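Local coordinates for protein ciona betagamma-crystallin (Ciona intestinalis, PDB 2BV2) that binds two calcium ions in a single betagamma-crystallin domain and probably serves as a structural component of the neuroectodermal visual system, at residues V9-K14 with P61-N66. Residues are numbered along the deposited sequence; the frame is centred on the assembly and turned at random.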
ATOM      1  N   VAL A   9      -3.237  -0.364 -11.548  1.00  7.53           N
ATOM      2  CA  VAL A   9      -3.555  -1.773 -11.423  1.00  6.14           C
ATOM      3  C   VAL A   9      -2.560  -2.645 -12.203  1.00  9.06           C
ATOM      4  O   VAL A   9      -1.831  -2.182 -13.107  1.00 10.40           O
ATOM      5  CB  VAL A   9      -5.014  -2.099 -11.874  1.00  8.28           C
ATOM      6  CG1 VAL A   9      -6.000  -1.319 -11.057  1.00 11.12           C
ATOM      7  CG2 VAL A   9      -5.205  -1.854 -13.356  1.00 11.95           C
ATOM      8  N   GLU A  10      -2.521  -3.924 -11.834  1.00 10.92           N
ATOM      9  CA  GLU A  10      -1.663  -4.891 -12.525  1.00  9.51           C
ATOM     10  C   GLU A  10      -0.194  -4.484 -12.509  1.00  9.69           C
ATOM     11  O   GLU A  10       0.552  -4.797 -13.438  1.00 11.42           O
ATOM     12  CB  GLU A  10      -2.166  -5.144 -13.956  1.00 10.88           C
ATOM     13  CG  GLU A  10      -3.585  -5.728 -13.999  1.00 15.43           C
ATOM     14  CD  GLU A  10      -3.664  -7.199 -13.548  1.00 18.52           C
ATOM     15  OE1 GLU A  10      -2.613  -7.831 -13.303  1.00 21.02           O
ATOM     16  OE2 GLU A  10      -4.795  -7.732 -13.451  1.00 19.49           O
ATOM     17  N   PHE A  11       0.204  -3.786 -11.443  1.00  9.22           N
ATOM     18  CA  PHE A  11       1.617  -3.454 -11.182  1.00 10.24           C
ATOM     19  C   PHE A  11       2.234  -2.542 -12.252  1.00  9.39           C
ATOM     20  O   PHE A  11       3.434  -2.549 -12.502  1.00 10.88           O
ATOM     21  CB  PHE A  11       2.419  -4.732 -10.967  1.00 10.09           C
ATOM     22  CG  PHE A  11       1.642  -5.782 -10.257  1.00 10.63           C
ATOM     23  CD1 PHE A  11       1.182  -6.889 -10.935  1.00 13.35           C
ATOM     24  CD2 PHE A  11       1.252  -5.590  -8.942  1.00 10.69           C
ATOM     25  CE1 PHE A  11       0.412  -7.835 -10.285  1.00 10.56           C
ATOM     26  CE2 PHE A  11       0.458  -6.513  -8.299  1.00 10.52           C
ATOM     27  CZ  PHE A  11       0.053  -7.643  -8.959  1.00  9.50           C
ATOM     28  N   GLY A  12       1.388  -1.703 -12.811  1.00 11.47           N
ATOM     29  CA  GLY A  12       1.814  -0.674 -13.744  1.00  9.96           C
ATOM     30  C   GLY A  12       2.064   0.679 -13.100  1.00 13.04           C
ATOM     31  O   GLY A  12       1.785   0.912 -11.905  1.00 10.45           O
ATOM     32  N   GLY A  13       2.582   1.594 -13.907  1.00 12.87           N
ATOM     33  CA  GLY A  13       2.760   2.965 -13.469  1.00 13.33           C
ATOM     34  C   GLY A  13       3.900   3.132 -12.492  1.00 12.54           C
ATOM     35  O   GLY A  13       4.768   2.263 -12.361  1.00 11.02           O
ATOM     36  N   LYS A  14       3.872   4.261 -11.787  1.00 10.90           N
ATOM     37  CA  LYS A  14       4.915   4.605 -10.816  1.00 10.53           C
ATOM     38  C   LYS A  14       4.910   3.626  -9.627  1.00 10.66           C
ATOM     39  O   LYS A  14       3.856   3.156  -9.173  1.00 11.08           O
ATOM     40  CB  LYS A  14       4.703   6.032 -10.318  1.00 11.68           C
ATOM     41  CG  LYS A  14       5.888   6.672  -9.654  1.00 12.64           C
ATOM     42  CD  LYS A  14       5.603   8.172  -9.350  1.00 13.13           C
ATOM     43  CE  LYS A  14       6.832   8.919  -8.832  1.00 12.02           C
ATOM     44  NZ  LYS A  14       6.538  10.344  -8.453  1.00 12.23           N
ATOM     45  N   PRO A  61       2.834 -11.742   2.115  1.00 14.67           N
ATOM     46  CA  PRO A  61       3.591 -11.883   0.877  1.00 15.59           C
ATOM     47  C   PRO A  61       2.784 -12.414  -0.309  1.00 12.72           C
ATOM     48  O   PRO A  61       2.063 -13.395  -0.187  1.00 14.61           O
ATOM     49  CB  PRO A  61       4.718 -12.847   1.273  1.00 16.27           C
ATOM     50  CG  PRO A  61       4.963 -12.525   2.707  1.00 14.02           C
ATOM     51  CD  PRO A  61       3.569 -12.313   3.257  1.00 12.76           C
ATOM     52  N   GLY A  62       2.928 -11.750  -1.453  1.00 13.36           N
ATOM     53  CA  GLY A  62       2.138 -12.060  -2.632  1.00 14.60           C
ATOM     54  C   GLY A  62       1.801 -10.810  -3.417  1.00 12.69           C
ATOM     55  O   GLY A  62       2.175  -9.701  -3.038  1.00 12.14           O
ATOM     56  N   LYS A  63       1.082 -11.014  -4.516  1.00 12.19           N
ATOM     57  CA  LYS A  63       0.694  -9.954  -5.408  1.00 12.55           C
ATOM     58  C   LYS A  63      -0.800  -9.631  -5.284  1.00 12.96           C
ATOM     59  O   LYS A  63      -1.646 -10.512  -5.142  1.00 15.98           O
ATOM     60  CB  LYS A  63       1.043 -10.329  -6.847  1.00 13.49           C
ATOM     61  CG  LYS A  63       2.527 -10.582  -7.065  1.00 14.96           C
ATOM     62  CD  LYS A  63       2.870 -10.814  -8.542  1.00 14.88           C
ATOM     63  CE  LYS A  63       4.392 -11.014  -8.754  1.00 14.66           C
ATOM     64  NZ  LYS A  63       4.804 -11.357 -10.171  1.00 18.79           N
ATOM     65  N   TYR A  64      -1.083  -8.337  -5.348  1.00 14.72           N
ATOM     66  CA  TYR A  64      -2.422  -7.783  -5.182  1.00 10.41           C
ATOM     67  C   TYR A  64      -2.655  -6.853  -6.380  1.00 11.72           C
ATOM     68  O   TYR A  64      -2.298  -5.661  -6.335  1.00 14.08           O
ATOM     69  CB  TYR A  64      -2.484  -7.012  -3.863  1.00 11.14           C
ATOM     70  CG  TYR A  64      -2.304  -7.879  -2.637  1.00 10.85           C
ATOM     71  CD1 TYR A  64      -1.034  -8.169  -2.147  1.00  9.24           C
ATOM     72  CD2 TYR A  64      -3.401  -8.394  -1.966  1.00 10.69           C
ATOM     73  CE1 TYR A  64      -0.867  -8.955  -1.014  1.00 10.64           C
ATOM     74  CE2 TYR A  64      -3.260  -9.181  -0.848  1.00  8.53           C
ATOM     75  CZ  TYR A  64      -1.992  -9.462  -0.365  1.00  9.04           C
ATOM     76  OH  TYR A  64      -1.853 -10.269   0.776  1.00 15.23           O
ATOM     77  N   PRO A  65      -3.210  -7.403  -7.478  1.00 11.12           N
ATOM     78  CA  PRO A  65      -3.275  -6.662  -8.739  1.00 10.40           C
ATOM     79  C   PRO A  65      -4.293  -5.522  -8.825  1.00 11.98           C
ATOM     80  O   PRO A  65      -4.242  -4.739  -9.774  1.00 12.46           O
ATOM     81  CB  PRO A  65      -3.612  -7.755  -9.765  1.00 14.70           C
ATOM     82  CG  PRO A  65      -4.336  -8.789  -9.004  1.00 14.44           C
ATOM     83  CD  PRO A  65      -3.754  -8.774  -7.612  1.00 13.28           C
ATOM     84  N   ASN A  66      -5.217  -5.449  -7.873  1.00 12.73           N
ATOM     85  CA  ASN A  66      -6.173  -4.336  -7.796  1.00 10.85           C
ATOM     86  C   ASN A  66      -6.643  -4.162  -6.352  1.00  9.64           C
ATOM     87  O   ASN A  66      -6.402  -5.041  -5.520  1.00 13.17           O
ATOM     88  CB  ASN A  66      -7.332  -4.572  -8.747  1.00 11.57           C
ATOM     89  CG  ASN A  66      -7.937  -5.927  -8.572  1.00 12.79           C
ATOM     90  OD1 ASN A  66      -8.191  -6.339  -7.462  1.00 14.68           O
ATOM     91  ND2 ASN A  66      -8.153  -6.644  -9.676  1.00 20.62           N
TER
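The amide of E10 donates to the carbonyl O of P65, with 2.8 Å between E10 N and P65 O. An N-H...O angle of 175° makes the bond nearly straight, and the donor lies in the carbonyl plane on a lone pair. V9 brushes the same oxygen, its CB 3.5 Å from P65 O. With a bend about the CB-CG bond (chi2 -72°), the E10 carboxylate reaches the proline at a slant, OE1 ending 3.7 Å from P65 CB in van der Waals contact. In F11, CG is turned anti to the carbonyl carbon, beside the backbone N (chi1 -36°), which carries the ring toward segment 61-66. The CZ corner leads, 3.5 Å from P65 CA and 3.6 Å from K63 CB, while CE2 lies 3.5 Å from Y64 O and Y64 N sits in the ring plane, at its edge. The F11 side chain runs beside P65, pointing the same way, and crosses K63 at about a right angle; K63 leads its extended chain away, so only its base takes part. Replacing this ring with an alanine here is likely to leave P65 CA and K63 CB without their aromatic neighbour and open a gap there. F11 also rests on I38 of strand 36-41, and its amide is hydrogen-bonded to the hydroxyl of S36; backbone hydrogen bonds of G62 with V39 and Y64 with I37 tie 61-66 to the same strand. A loop of one Greek key packed against the end of an edge strand from the other reflects the strand exchange of the betagamma-crystallin domain.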